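Local coordinates for glutathione S-transferase (Bombyx mori, PDB 5ZFG), which metabolises diazinon in the silkworm, probably by transferring glutathione to electrophilic compounds, at residues Leu3-Val8 with Leu15-Ala20; Tyr73-Tyr78 with Pro83-Asp88; Leu99-Ser104 with Leu136-Thr141; Thr148-Ala153 with His184-Asp189. One frame throughout, in Å; residues are numbered along the deposited sequence.

Interaction 1 of 4, residues Leu3-Val8 with Leu15-Ala20; sequences LKLYAV and LSVRQA. With EDO (1,2-ethanediol), chain G.
Val-17 and Arg-18 of helix 12-23 close over Leu-5 of strand 3-7, whose two methyl branches supply the strand's side of the apolar contact. Val-17 comes first along the helix: its CG1 rests against both leucine methyls, 3.8 Å from Leu-5 CD1 and 3.9 Å from Leu-5 CD2. The pairing belongs to the beta-alpha-beta unit that opens the thioredoxin-like N-terminal domain of glutathione transferases, in which this helix packs on the sheet and leads to strand 29-32. At Arg-18 the aliphatic stem does the packing, CG lying 3.5 Å from Leu-5 CD2 with the two side chains nearly perpendicular. A bend at chi3 (50°) turns the guanidinium off the leucine, and NH1 donates to a water 2.9 Å away that in turn donates to Val-8 O, just past the strand. NE holds O1 of a 1,2-ethanediol, probably from the crystallisation liquor, at 3.0 Å (N-H...O 159°). With an alanine here, Leu-5 CD2 would probably lose its nearest neighbour on the helix, and the water at Val-8 O its guanidinium partner.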
loop_
_atom_site.group_PDB
_atom_site.type_symbol
_atom_site.label_atom_id
_atom_site.label_comp_id
_atom_site.label_asym_id
_atom_site.label_seq_id
_atom_site.Cartn_x
_atom_site.Cartn_y
_atom_site.Cartn_z
ATOM N N LEU B 3 -17.859 -8.717 -14.577
ATOM C CA LEU B 3 -16.820 -8.443 -13.591
ATOM C C LEU B 3 -17.036 -9.314 -12.358
ATOM O O LEU B 3 -18.133 -9.343 -11.797
ATOM C CB LEU B 3 -16.863 -6.967 -13.216
ATOM C CG LEU B 3 -15.860 -6.337 -12.253
ATOM C CD1 LEU B 3 -14.463 -6.535 -12.790
ATOM C CD2 LEU B 3 -16.142 -4.870 -12.123
ATOM N N LYS B 4 -15.990 -10.016 -11.922
ATOM C CA LYS B 4 -16.115 -11.023 -10.875
ATOM C C LYS B 4 -15.207 -10.673 -9.704
ATOM O O LYS B 4 -14.018 -10.403 -9.903
ATOM C CB LYS B 4 -15.759 -12.404 -11.415
ATOM C CG LYS B 4 -16.700 -12.891 -12.543
ATOM C CD LYS B 4 -16.376 -14.321 -12.937
ATOM C CE LYS B 4 -16.998 -14.683 -14.275
ATOM N NZ LYS B 4 -16.883 -16.150 -14.509
ATOM N N LEU B 5 -15.763 -10.695 -8.495
ATOM C CA LEU B 5 -14.990 -10.448 -7.276
ATOM C C LEU B 5 -14.991 -11.688 -6.395
ATOM O O LEU B 5 -16.049 -12.124 -5.927
ATOM C CB LEU B 5 -15.551 -9.266 -6.490
ATOM C CG LEU B 5 -14.781 -8.939 -5.217
ATOM C CD1 LEU B 5 -13.423 -8.327 -5.571
ATOM C CD2 LEU B 5 -15.586 -7.984 -4.335
ATOM N N TYR B 6 -13.802 -12.215 -6.131
ATOM C CA TYR B 6 -13.614 -13.301 -5.175
ATOM C C TYR B 6 -13.323 -12.699 -3.804
ATOM O O TYR B 6 -12.310 -12.017 -3.628
ATOM C CB TYR B 6 -12.487 -14.223 -5.639
ATOM C CG TYR B 6 -12.831 -14.908 -6.948
ATOM C CD1 TYR B 6 -13.334 -16.201 -6.959
ATOM C CD2 TYR B 6 -12.701 -14.244 -8.168
ATOM C CE1 TYR B 6 -13.670 -16.828 -8.146
ATOM C CE2 TYR B 6 -13.037 -14.865 -9.372
ATOM C CZ TYR B 6 -13.518 -16.161 -9.350
ATOM O OH TYR B 6 -13.868 -16.793 -10.534
ATOM N N ALA B 7 -14.222 -12.929 -2.847
ATOM C CA ALA B 7 -14.222 -12.197 -1.583
ATOM C C ALA B 7 -14.580 -13.146 -0.445
ATOM O O ALA B 7 -15.041 -14.266 -0.677
ATOM C CB ALA B 7 -15.221 -11.028 -1.629
ATOM N N VAL B 8 -14.385 -12.687 0.801
ATOM C CA VAL B 8 -14.809 -13.425 1.985
ATOM C C VAL B 8 -15.711 -12.525 2.826
ATOM O O VAL B 8 -15.475 -11.317 2.939
ATOM C CB VAL B 8 -13.593 -13.957 2.788
ATOM C CG1 VAL B 8 -12.831 -12.836 3.511
ATOM C CG2 VAL B 8 -14.028 -15.043 3.758
ATOM N N LEU B 15 -14.771 -6.278 2.008
ATOM C CA LEU B 15 -15.888 -5.364 2.222
ATOM C C LEU B 15 -15.629 -4.029 1.554
ATOM O O LEU B 15 -16.535 -3.436 0.963
ATOM C CB LEU B 15 -16.152 -5.151 3.712
ATOM C CG LEU B 15 -16.289 -6.426 4.567
ATOM C CD1 LEU B 15 -16.197 -6.079 6.050
ATOM C CD2 LEU B 15 -17.607 -7.120 4.280
ATOM N N SER B 16 -14.385 -3.549 1.628
ATOM C CA SER B 16 -14.070 -2.238 1.068
ATOM C C SER B 16 -14.267 -2.228 -0.441
ATOM O O SER B 16 -14.783 -1.251 -1.002
ATOM C CB SER B 16 -12.629 -1.854 1.418
ATOM O OG SER B 16 -12.448 -1.766 2.812
ATOM N N VAL B 17 -13.842 -3.298 -1.116
ATOM C CA VAL B 17 -14.004 -3.357 -2.562
ATOM C C VAL B 17 -15.488 -3.432 -2.915
ATOM O O VAL B 17 -15.951 -2.768 -3.847
ATOM C CB VAL B 17 -13.215 -4.533 -3.167
ATOM C CG1 VAL B 17 -13.531 -4.688 -4.662
ATOM C CG2 VAL B 17 -11.686 -4.337 -2.992
ATOM N N ARG B 18 -16.266 -4.184 -2.139
ATOM C CA ARG B 18 -17.697 -4.262 -2.439
ATOM C C ARG B 18 -18.375 -2.908 -2.269
ATOM O O ARG B 18 -19.199 -2.518 -3.103
ATOM C CB ARG B 18 -18.359 -5.334 -1.571
ATOM C CG ARG B 18 -17.952 -6.747 -1.996
ATOM C CD ARG B 18 -18.398 -7.819 -0.997
ATOM N NE ARG B 18 -19.812 -7.632 -0.706
ATOM C CZ ARG B 18 -20.384 -7.866 0.468
ATOM N NH1 ARG B 18 -19.684 -8.341 1.487
ATOM N NH2 ARG B 18 -21.673 -7.616 0.621
ATOM N N GLN B 19 -18.051 -2.180 -1.196
ATOM C CA GLN B 19 -18.630 -0.857 -0.982
ATOM C C GLN B 19 -18.303 0.083 -2.141
ATOM O O GLN B 19 -19.185 0.786 -2.645
ATOM C CB GLN B 19 -18.144 -0.279 0.346
ATOM C CG GLN B 19 -18.670 -1.044 1.550
ATOM C CD GLN B 19 -18.060 -0.535 2.813
ATOM O OE1 GLN B 19 -16.836 -0.351 2.891
ATOM N NE2 GLN B 19 -18.892 -0.294 3.820
ATOM N N ALA B 20 -17.051 0.077 -2.609
ATOM C CA ALA B 20 -16.696 0.915 -3.749
ATOM C C ALA B 20 -17.488 0.533 -5.004
ATOM O O ALA B 20 -17.983 1.408 -5.726
ATOM C CB ALA B 20 -15.194 0.828 -4.024
HETATM C C1 EDO G . -22.624 -5.880 -2.146
HETATM O O1 EDO G . -22.049 -7.099 -2.643
HETATM C C2 EDO G . -23.885 -6.126 -1.314
HETATM O O2 EDO G . -24.856 -5.077 -1.549
HETATM O O HOH W 1 -17.195 -9.883 1.298
#

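Interaction 2 of 4, residues Tyr73-Tyr78 with Pro83-Asp88; sequences YICDKY and PLYPQD
With CG anti to the backbone N (chi1 -165°), the Tyr-85 ring runs out beside helix 67-78, while Cys-75 and Asp-76, both with chi1 near -65°, turn their side chains to meet it. Cys-75 CB lies 3.6 Å from Tyr-85 CB, and its sulfur makes an oblique sulfur-aromatic contact, SG standing 5.4 Å from the Tyr-85 ring centroid. Further out, Asp-76 OD1 approaches Tyr-85 CE2 to 3.4 Å, the carboxylate and ring planes only 23° apart. One water donates to both polar ends, at 2.7 Å from Asp-76 OD2 and 3.2 Å from Tyr-85 OH. Arg-92 of the same chain forms a salt bridge with Asp-76 OD1 and a cation-pi contact with Tyr-85, whose hydroxyl also bonds to Asn-96; Arg-92 of the second subunit packs on Asp-76 too. A leucine in place of Tyr-85 would probably leave the water and Asn-96 without their hydroxyl partner and Arg-92 without its ring. The contact thus fastens helix 67-78, whose Tyr-73 and Ile-74 pack on Leu-57 of strand 56-59, to the loop entering helix 89-114.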
loop_
_atom_site.group_PDB
_atom_site.type_symbol
_atom_site.label_atom_id
_atom_site.label_comp_id
_atom_site.label_asym_id
_atom_site.label_seq_id
_atom_site.Cartn_x
_atom_site.Cartn_y
_atom_site.Cartn_z
ATOM N N TYR B 73 -8.285 0.872 -9.286
ATOM C CA TYR B 73 -8.558 0.459 -10.661
ATOM C C TYR B 73 -10.030 0.632 -11.009
ATOM O O TYR B 73 -10.359 1.129 -12.089
ATOM C CB TYR B 73 -8.132 -0.991 -10.853
ATOM C CG TYR B 73 -8.643 -1.634 -12.138
ATOM C CD1 TYR B 73 -8.122 -1.261 -13.365
ATOM C CD2 TYR B 73 -9.635 -2.597 -12.104
ATOM C CE1 TYR B 73 -8.575 -1.839 -14.539
ATOM C CE2 TYR B 73 -10.109 -3.180 -13.278
ATOM C CZ TYR B 73 -9.565 -2.792 -14.488
ATOM O OH TYR B 73 -10.002 -3.372 -15.662
ATOM N N ILE B 74 -10.925 0.249 -10.096
ATOM C CA ILE B 74 -12.354 0.386 -10.364
ATOM C C ILE B 74 -12.708 1.844 -10.648
ATOM O O ILE B 74 -13.485 2.149 -11.569
ATOM C CB ILE B 74 -13.163 -0.190 -9.183
ATOM C CG1 ILE B 74 -13.046 -1.712 -9.157
ATOM C CG2 ILE B 74 -14.622 0.247 -9.284
ATOM C CD1 ILE B 74 -12.866 -2.347 -10.493
ATOM N N CYS B 75 -12.103 2.776 -9.905
ATOM C CA CYS B 75 -12.344 4.198 -10.145
ATOM C C CYS B 75 -11.699 4.665 -11.444
ATOM O O CYS B 75 -12.357 5.306 -12.273
ATOM C CB CYS B 75 -11.834 5.031 -8.969
ATOM S SG CYS B 75 -12.652 4.696 -7.411
ATOM N N ASP B 76 -10.407 4.359 -11.635
ATOM C CA ASP B 76 -9.687 4.794 -12.840
ATOM C C ASP B 76 -10.347 4.276 -14.113
ATOM O O ASP B 76 -10.407 4.985 -15.122
ATOM C CB ASP B 76 -8.232 4.308 -12.816
ATOM C CG ASP B 76 -7.383 4.991 -11.746
ATOM O OD1 ASP B 76 -7.784 6.055 -11.233
ATOM O OD2 ASP B 76 -6.293 4.446 -11.441
ATOM N N LYS B 77 -10.818 3.033 -14.098
ATOM C CA LYS B 77 -11.343 2.418 -15.311
ATOM C C LYS B 77 -12.795 2.812 -15.563
ATOM O O LYS B 77 -13.160 3.179 -16.684
ATOM C CB LYS B 77 -11.205 0.895 -15.219
ATOM C CG LYS B 77 -11.875 0.140 -16.354
ATOM C CD LYS B 77 -11.075 0.246 -17.634
ATOM C CE LYS B 77 -11.562 -0.775 -18.654
ATOM N NZ LYS B 77 -11.283 -0.328 -20.047
ATOM N N TYR B 78 -13.641 2.747 -14.535
ATOM C CA TYR B 78 -15.075 2.914 -14.775
ATOM C C TYR B 78 -15.659 4.252 -14.356
ATOM O O TYR B 78 -16.719 4.626 -14.873
ATOM C CB TYR B 78 -15.848 1.782 -14.097
ATOM C CG TYR B 78 -15.483 0.495 -14.748
ATOM C CD1 TYR B 78 -15.780 0.277 -16.097
ATOM C CD2 TYR B 78 -14.787 -0.481 -14.058
ATOM C CE1 TYR B 78 -15.412 -0.886 -16.721
ATOM C CE2 TYR B 78 -14.422 -1.648 -14.671
ATOM C CZ TYR B 78 -14.740 -1.849 -16.002
ATOM O OH TYR B 78 -14.365 -3.012 -16.623
ATOM N N PRO B 83 -15.663 11.967 -7.792
ATOM C CA PRO B 83 -14.999 12.490 -6.592
ATOM C C PRO B 83 -14.619 11.413 -5.594
ATOM O O PRO B 83 -13.893 11.718 -4.638
ATOM C CB PRO B 83 -16.043 13.439 -5.990
ATOM C CG PRO B 83 -17.040 13.676 -7.073
ATOM C CD PRO B 83 -17.059 12.423 -7.888
ATOM N N LEU B 84 -15.092 10.178 -5.773
ATOM C CA LEU B 84 -14.650 9.088 -4.907
ATOM C C LEU B 84 -13.148 8.827 -5.059
ATOM O O LEU B 84 -12.540 8.234 -4.163
ATOM C CB LEU B 84 -15.443 7.816 -5.216
ATOM C CG LEU B 84 -15.589 6.714 -4.169
ATOM C CD1 LEU B 84 -16.346 7.176 -2.934
ATOM C CD2 LEU B 84 -16.294 5.520 -4.763
ATOM N N TYR B 85 -12.543 9.260 -6.165
ATOM C CA TYR B 85 -11.087 9.184 -6.349
ATOM C C TYR B 85 -10.659 10.391 -7.170
ATOM O O TYR B 85 -10.519 10.314 -8.398
ATOM C CB TYR B 85 -10.677 7.876 -7.033
ATOM C CG TYR B 85 -9.191 7.515 -6.964
ATOM C CD1 TYR B 85 -8.370 7.992 -5.944
ATOM C CD2 TYR B 85 -8.627 6.688 -7.931
ATOM C CE1 TYR B 85 -7.006 7.655 -5.885
ATOM C CE2 TYR B 85 -7.282 6.320 -7.879
ATOM C CZ TYR B 85 -6.469 6.812 -6.858
ATOM O OH TYR B 85 -5.134 6.443 -6.848
ATOM N N PRO B 86 -10.440 11.531 -6.518
ATOM C CA PRO B 86 -10.162 12.769 -7.256
ATOM C C PRO B 86 -8.946 12.655 -8.160
ATOM O O PRO B 86 -7.986 11.938 -7.869
ATOM C CB PRO B 86 -9.924 13.796 -6.144
ATOM C CG PRO B 86 -10.591 13.231 -4.932
ATOM C CD PRO B 86 -10.453 11.743 -5.060
ATOM N N GLN B 87 -8.983 13.406 -9.257
ATOM C CA GLN B 87 -7.890 13.415 -10.218
ATOM C C GLN B 87 -6.847 14.481 -9.919
ATOM O O GLN B 87 -5.722 14.372 -10.408
ATOM C CB GLN B 87 -8.435 13.614 -11.638
ATOM C CG GLN B 87 -9.378 12.505 -12.068
ATOM C CD GLN B 87 -10.048 12.787 -13.399
ATOM O OE1 GLN B 87 -9.715 12.169 -14.414
ATOM N NE2 GLN B 87 -11.004 13.715 -13.400
ATOM N N ASP B 88 -7.191 15.495 -9.131
ATOM C CA ASP B 88 -6.217 16.511 -8.768
ATOM C C ASP B 88 -5.056 15.844 -8.034
ATOM O O ASP B 88 -5.292 15.118 -7.060
ATOM C CB ASP B 88 -6.848 17.565 -7.871
ATOM C CG ASP B 88 -5.817 18.496 -7.274
ATOM O OD1 ASP B 88 -5.207 19.273 -8.053
ATOM O OD2 ASP B 88 -5.601 18.439 -6.038
HETATM O O HOH W 2 -4.331 5.123 -9.660
#

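Interaction 3 of 4, residues Leu99-Ser104 with Leu136-Thr141; sequences LCFNLS and LDVLET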
loop_
_atom_site.group_PDB
_atom_site.type_symbol
_atom_site.label_atom_id
_atom_site.label_comp_id
_atom_site.label_asym_id
_atom_site.label_seq_id
_atom_site.Cartn_x
_atom_site.Cartn_y
_atom_site.Cartn_z
ATOM N N LEU B 99 -4.897 5.238 1.977
ATOM C CA LEU B 99 -4.926 3.824 1.613
ATOM C C LEU B 99 -3.672 3.108 2.116
ATOM O O LEU B 99 -3.754 2.034 2.716
ATOM C CB LEU B 99 -5.047 3.676 0.092
ATOM C CG LEU B 99 -6.408 4.039 -0.529
ATOM C CD1 LEU B 99 -6.345 4.001 -2.066
ATOM C CD2 LEU B 99 -7.537 3.095 -0.015
ATOM N N CYS B 100 -2.501 3.708 1.880
ATOM C CA CYS B 100 -1.251 3.119 2.353
ATOM C C CYS B 100 -1.219 3.033 3.874
ATOM O O CYS B 100 -0.766 2.030 4.438
ATOM C CB CYS B 100 -0.059 3.948 1.856
ATOM S SG CYS B 100 0.245 3.825 0.079
ATOM N N PHE B 101 -1.691 4.093 4.544
ATOM C CA PHE B 101 -1.702 4.157 6.006
ATOM C C PHE B 101 -2.577 3.055 6.589
ATOM O O PHE B 101 -2.211 2.421 7.580
ATOM C CB PHE B 101 -2.193 5.547 6.444
ATOM C CG PHE B 101 -2.599 5.641 7.917
ATOM C CD1 PHE B 101 -1.666 5.476 8.915
ATOM C CD2 PHE B 101 -3.913 5.939 8.274
ATOM C CE1 PHE B 101 -2.022 5.566 10.267
ATOM C CE2 PHE B 101 -4.289 6.030 9.625
ATOM C CZ PHE B 101 -3.335 5.844 10.617
ATOM N N ASN B 102 -3.718 2.774 5.960
ATOM C CA ASN B 102 -4.521 1.653 6.440
ATOM C C ASN B 102 -3.786 0.333 6.281
ATOM O O ASN B 102 -3.776 -0.499 7.198
ATOM C CB ASN B 102 -5.867 1.578 5.716
ATOM C CG ASN B 102 -6.753 0.523 6.330
ATOM O OD1 ASN B 102 -7.265 0.722 7.426
ATOM N ND2 ASN B 102 -6.912 -0.617 5.652
ATOM N N LEU B 103 -3.168 0.118 5.124
ATOM C CA LEU B 103 -2.491 -1.145 4.847
ATOM C C LEU B 103 -1.259 -1.320 5.724
ATOM O O LEU B 103 -1.023 -2.411 6.265
ATOM C CB LEU B 103 -2.096 -1.205 3.368
ATOM C CG LEU B 103 -1.212 -2.371 2.883
ATOM C CD1 LEU B 103 -1.851 -3.725 3.168
ATOM C CD2 LEU B 103 -0.930 -2.250 1.393
ATOM N N SER B 104 -0.473 -0.253 5.879
ATOM C CA SER B 104 0.823 -0.368 6.545
ATOM C C SER B 104 0.722 -0.348 8.062
ATOM O O SER B 104 1.594 -0.917 8.735
ATOM C CB SER B 104 1.745 0.771 6.119
ATOM O OG SER B 104 1.377 2.001 6.738
ATOM N N LEU B 136 -5.252 4.899 16.384
ATOM C CA LEU B 136 -6.365 5.823 16.531
ATOM C C LEU B 136 -5.862 7.249 16.691
ATOM O O LEU B 136 -6.400 8.177 16.075
ATOM C CB LEU B 136 -7.226 5.408 17.729
ATOM C CG LEU B 136 -7.945 4.075 17.531
ATOM C CD1 LEU B 136 -8.442 3.505 18.842
ATOM C CD2 LEU B 136 -9.097 4.247 16.541
ATOM N N ASP B 137 -4.805 7.436 17.496
ATOM C CA ASP B 137 -4.283 8.780 17.714
ATOM C C ASP B 137 -3.778 9.394 16.411
ATOM O O ASP B 137 -4.006 10.584 16.146
ATOM C CB ASP B 137 -3.177 8.745 18.768
ATOM C CG ASP B 137 -2.851 10.121 19.308
ATOM O OD1 ASP B 137 -3.724 10.730 19.962
ATOM O OD2 ASP B 137 -1.726 10.594 19.060
ATOM N N VAL B 138 -3.122 8.589 15.573
ATOM C CA VAL B 138 -2.602 9.090 14.303
ATOM C C VAL B 138 -3.748 9.457 13.361
ATOM O O VAL B 138 -3.738 10.527 12.741
ATOM C CB VAL B 138 -1.635 8.071 13.667
ATOM C CG1 VAL B 138 -1.300 8.475 12.221
ATOM C CG2 VAL B 138 -0.361 7.934 14.496
ATOM N N LEU B 139 -4.772 8.601 13.252
ATOM C CA LEU B 139 -5.906 8.957 12.393
ATOM C C LEU B 139 -6.648 10.174 12.933
ATOM O O LEU B 139 -7.058 11.054 12.164
ATOM C CB LEU B 139 -6.868 7.771 12.236
ATOM C CG LEU B 139 -8.073 8.032 11.316
ATOM C CD1 LEU B 139 -7.660 8.502 9.917
ATOM C CD2 LEU B 139 -9.006 6.808 11.221
ATOM N N GLU B 140 -6.827 10.242 14.257
ATOM C CA GLU B 140 -7.412 11.431 14.865
ATOM C C GLU B 140 -6.585 12.664 14.532
ATOM O O GLU B 140 -7.137 13.729 14.221
ATOM C CB GLU B 140 -7.522 11.238 16.382
ATOM C CG GLU B 140 -8.150 12.422 17.139
ATOM C CD GLU B 140 -9.666 12.406 17.114
ATOM O OE1 GLU B 140 -10.245 11.401 16.650
ATOM O OE2 GLU B 140 -10.287 13.394 17.563
ATOM N N THR B 141 -5.260 12.528 14.566
ATOM C CA THR B 141 -4.392 13.648 14.220
ATOM C C THR B 141 -4.604 14.067 12.776
ATOM O O THR B 141 -4.699 15.266 12.475
ATOM C CB THR B 141 -2.928 13.283 14.472
ATOM O OG1 THR B 141 -2.714 13.084 15.869
ATOM C CG2 THR B 141 -2.012 14.386 13.988
#
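Phe-101 bridges helix 89-114 and helix 126-146 in an apolar helix-helix contact within the all-helical C-terminal domain of the glutathione transferase fold. The backbones stay well apart, the nearest CA pair, Phe-101 and Leu-139, being separated by 9.0 Å, and the phenyl group spans the interval. Its CG is anti to the backbone N (chi1 165°), which directs the ring away from its own helix toward neighbouring residues of the other. At the ring's far end, Val-138 CG1 lies 3.6 Å from Phe-101 CE1 and 3.7 Å from Phe-101 CZ, approaching obliquely. The ring edge also meets the stem of Leu-139, with Leu-139 CB 4.1 Å and Leu-139 CD1 4.2 Å from Phe-101 CE2. Tyr-106, a little further along helix 89-114, also packs on Leu-139, while Gln-51 of the second subunit touches both Phe-101 and Val-138, so the valine side of the pair borders the dimer interface. No hydrogen bond crosses between the two segments. Cohesion here therefore depends on the fit of one aromatic ring against two aliphatic side chains, and on the apolar surface that the three residues bury together.

Interaction 4 of 4, residues Thr148-Ala153 with His184-Asp189; sequences TSYAAA and HKWYND
Ser-149 meets Trp-186 through its backbone: the carbonyl O lies at the edge of the indole, near its plane, 3.5 Å from Trp-186 CD1. Next along the loop, Tyr-150 brings its CA to 3.8 Å from the same CD1, and its ring follows more loosely, Tyr-150 CD1 standing 4.3 Å from Trp-186 CD1 in an oblique approach. The Tyr-150 carbonyl is tied back into the loop by Thr-148, whose OG1 donates to Tyr-150 O over 2.8 Å, almost in line with the carbonyl bond. At Ala-151 the backbone N comes within 4.0 Å of Trp-186 NE1, and both N-H groups are bonded to OD1 of Asp-160, at the start of helix 160-172. The indole reaches the loop because its CG is anti to the backbone N (chi1 154°), which carries its five-membered ring toward the turn. The contact thus joins the loop after helix 126-146 to helix 181-193 inside the C-terminal domain. Its direct part is van der Waals packing of an indole chiefly against main chain, whereas its polar link is indirect: one aspartate oxygen receives both a loop amide and the buried indole N-H, and probably fixes the indole's rotation against the loop.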
loop_
_atom_site.group_PDB
_atom_site.type_symbol
_atom_site.label_atom_id
_atom_site.label_comp_id
_atom_site.label_asym_id
_atom_site.label_seq_id
_atom_site.Cartn_x
_atom_site.Cartn_y
_atom_site.Cartn_z
ATOM N N THR B 148 -11.418 17.888 7.908
ATOM C CA THR B 148 -12.390 17.403 6.941
ATOM C C THR B 148 -13.348 16.429 7.610
ATOM O O THR B 148 -13.028 15.803 8.629
ATOM C CB THR B 148 -11.708 16.708 5.757
ATOM O OG1 THR B 148 -10.797 15.723 6.255
ATOM C CG2 THR B 148 -10.951 17.711 4.876
ATOM N N SER B 149 -14.540 16.305 7.021
ATOM C CA SER B 149 -15.543 15.398 7.565
ATOM C C SER B 149 -15.240 13.940 7.254
ATOM O O SER B 149 -15.695 13.059 7.989
ATOM C CB SER B 149 -16.930 15.758 7.032
ATOM O OG SER B 149 -16.891 15.988 5.636
ATOM N N TYR B 150 -14.491 13.674 6.185
ATOM C CA TYR B 150 -14.106 12.328 5.779
ATOM C C TYR B 150 -12.580 12.196 5.809
ATOM O O TYR B 150 -11.853 13.159 6.086
ATOM C CB TYR B 150 -14.665 12.003 4.394
ATOM C CG TYR B 150 -16.176 11.912 4.347
ATOM C CD1 TYR B 150 -16.834 10.742 4.698
ATOM C CD2 TYR B 150 -16.940 13.003 3.947
ATOM C CE1 TYR B 150 -18.232 10.656 4.645
ATOM C CE2 TYR B 150 -18.330 12.930 3.886
ATOM C CZ TYR B 150 -18.967 11.757 4.238
ATOM O OH TYR B 150 -20.343 11.690 4.180
ATOM N N ALA B 151 -12.095 10.984 5.503
ATOM C CA ALA B 151 -10.684 10.664 5.748
ATOM C C ALA B 151 -9.729 11.447 4.855
ATOM O O ALA B 151 -8.605 11.749 5.275
ATOM C CB ALA B 151 -10.445 9.167 5.572
ATOM N N ALA B 152 -10.125 11.764 3.631
ATOM C CA ALA B 152 -9.221 12.438 2.705
ATOM C C ALA B 152 -9.779 13.737 2.144
ATOM O O ALA B 152 -9.076 14.424 1.393
ATOM C CB ALA B 152 -8.850 11.503 1.541
ATOM N N ALA B 153 -11.015 14.081 2.464
ATOM C CA ALA B 153 -11.660 15.238 1.858
ATOM C C ALA B 153 -12.931 15.514 2.645
ATOM O O ALA B 153 -13.253 14.807 3.605
ATOM C CB ALA B 153 -11.953 15.007 0.374
ATOM N N HIS B 184 -14.814 9.056 16.048
ATOM C CA HIS B 184 -16.143 8.603 16.452
ATOM C C HIS B 184 -17.233 9.286 15.630
ATOM O O HIS B 184 -18.169 8.631 15.158
ATOM C CB HIS B 184 -16.340 8.856 17.952
ATOM C CG HIS B 184 -17.567 8.212 18.519
ATOM N ND1 HIS B 184 -18.791 8.847 18.557
ATOM C CD2 HIS B 184 -17.760 6.987 19.063
ATOM C CE1 HIS B 184 -19.684 8.040 19.103
ATOM N NE2 HIS B 184 -19.086 6.905 19.416
ATOM N N LYS B 185 -17.113 10.598 15.420
ATOM C CA LYS B 185 -18.091 11.318 14.610
ATOM C C LYS B 185 -18.060 10.855 13.157
ATOM O O LYS B 185 -19.107 10.586 12.561
ATOM C CB LYS B 185 -17.830 12.823 14.710
ATOM C CG LYS B 185 -18.776 13.695 13.911
ATOM C CD LYS B 185 -20.229 13.469 14.291
ATOM C CE LYS B 185 -21.113 14.583 13.730
ATOM N NZ LYS B 185 -20.306 15.672 13.094
ATOM N N TRP B 186 -16.862 10.762 12.570
ATOM C CA TRP B 186 -16.725 10.324 11.179
ATOM C C TRP B 186 -17.324 8.935 10.976
ATOM O O TRP B 186 -18.086 8.702 10.026
ATOM C CB TRP B 186 -15.240 10.350 10.797
ATOM C CG TRP B 186 -14.809 9.417 9.689
ATOM C CD1 TRP B 186 -14.919 9.631 8.351
ATOM C CD2 TRP B 186 -14.148 8.153 9.842
ATOM N NE1 TRP B 186 -14.390 8.569 7.654
ATOM C CE2 TRP B 186 -13.908 7.650 8.547
ATOM C CE3 TRP B 186 -13.741 7.397 10.945
ATOM C CZ2 TRP B 186 -13.271 6.433 8.326
ATOM C CZ3 TRP B 186 -13.125 6.180 10.725
ATOM C CH2 TRP B 186 -12.897 5.709 9.420
ATOM N N TYR B 187 -16.984 8.004 11.864
ATOM C CA TYR B 187 -17.453 6.626 11.755
ATOM C C TYR B 187 -18.972 6.556 11.857
ATOM O O TYR B 187 -19.639 5.896 11.047
ATOM C CB TYR B 187 -16.780 5.799 12.850
ATOM C CG TYR B 187 -17.139 4.338 12.927
ATOM C CD1 TYR B 187 -16.614 3.407 12.029
ATOM C CD2 TYR B 187 -17.973 3.877 13.931
ATOM C CE1 TYR B 187 -16.930 2.055 12.140
ATOM C CE2 TYR B 187 -18.291 2.558 14.041
ATOM C CZ TYR B 187 -17.783 1.644 13.152
ATOM O OH TYR B 187 -18.123 0.324 13.300
ATOM N N ASN B 188 -19.547 7.263 12.832
ATOM C CA ASN B 188 -20.996 7.206 12.995
ATOM C C ASN B 188 -21.734 8.021 11.939
ATOM O O ASN B 188 -22.823 7.619 11.516
ATOM C CB ASN B 188 -21.375 7.654 14.405
ATOM C CG ASN B 188 -21.110 6.574 15.427
ATOM O OD1 ASN B 188 -21.835 5.583 15.495
ATOM N ND2 ASN B 188 -20.043 6.740 16.209
ATOM N N ASP B 189 -21.168 9.147 11.490
ATOM C CA ASP B 189 -21.766 9.871 10.371
ATOM C C ASP B 189 -21.812 9.016 9.109
ATOM O O ASP B 189 -22.736 9.155 8.294
ATOM C CB ASP B 189 -20.989 11.157 10.078
ATOM C CG ASP B 189 -21.294 12.278 11.062
ATOM O OD1 ASP B 189 -22.133 12.096 11.974
ATOM O OD2 ASP B 189 -20.667 13.345 10.918
#

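Overall arrangement
Interaction 1 belongs to the thioredoxin-like N-terminal domain, interactions 3 and 4 to the helical C-terminal domain, and interaction 2 to the connection between the two; the centres of interactions 1 and 3 lie about 22 Å apart, on opposite sides of the chain's centre. Interactions 1, 2 and 3 are buried, whereas interaction 4 is partly buried, with an exposed serine at its margin. Helix 126-146 carries one side of interaction 3 and leads into the loop of interaction 4, and the two touch where Leu-139 CD2 packs 4.2 Å from Trp-186 CZ3. Aliphatic packing dominates interaction 1, aromatic-aliphatic packing interaction 3; interaction 2 adds charge and sulfur, and interaction 4 sets an indole against loop backbone. Interactions 2 and 3 both reach the second subunit.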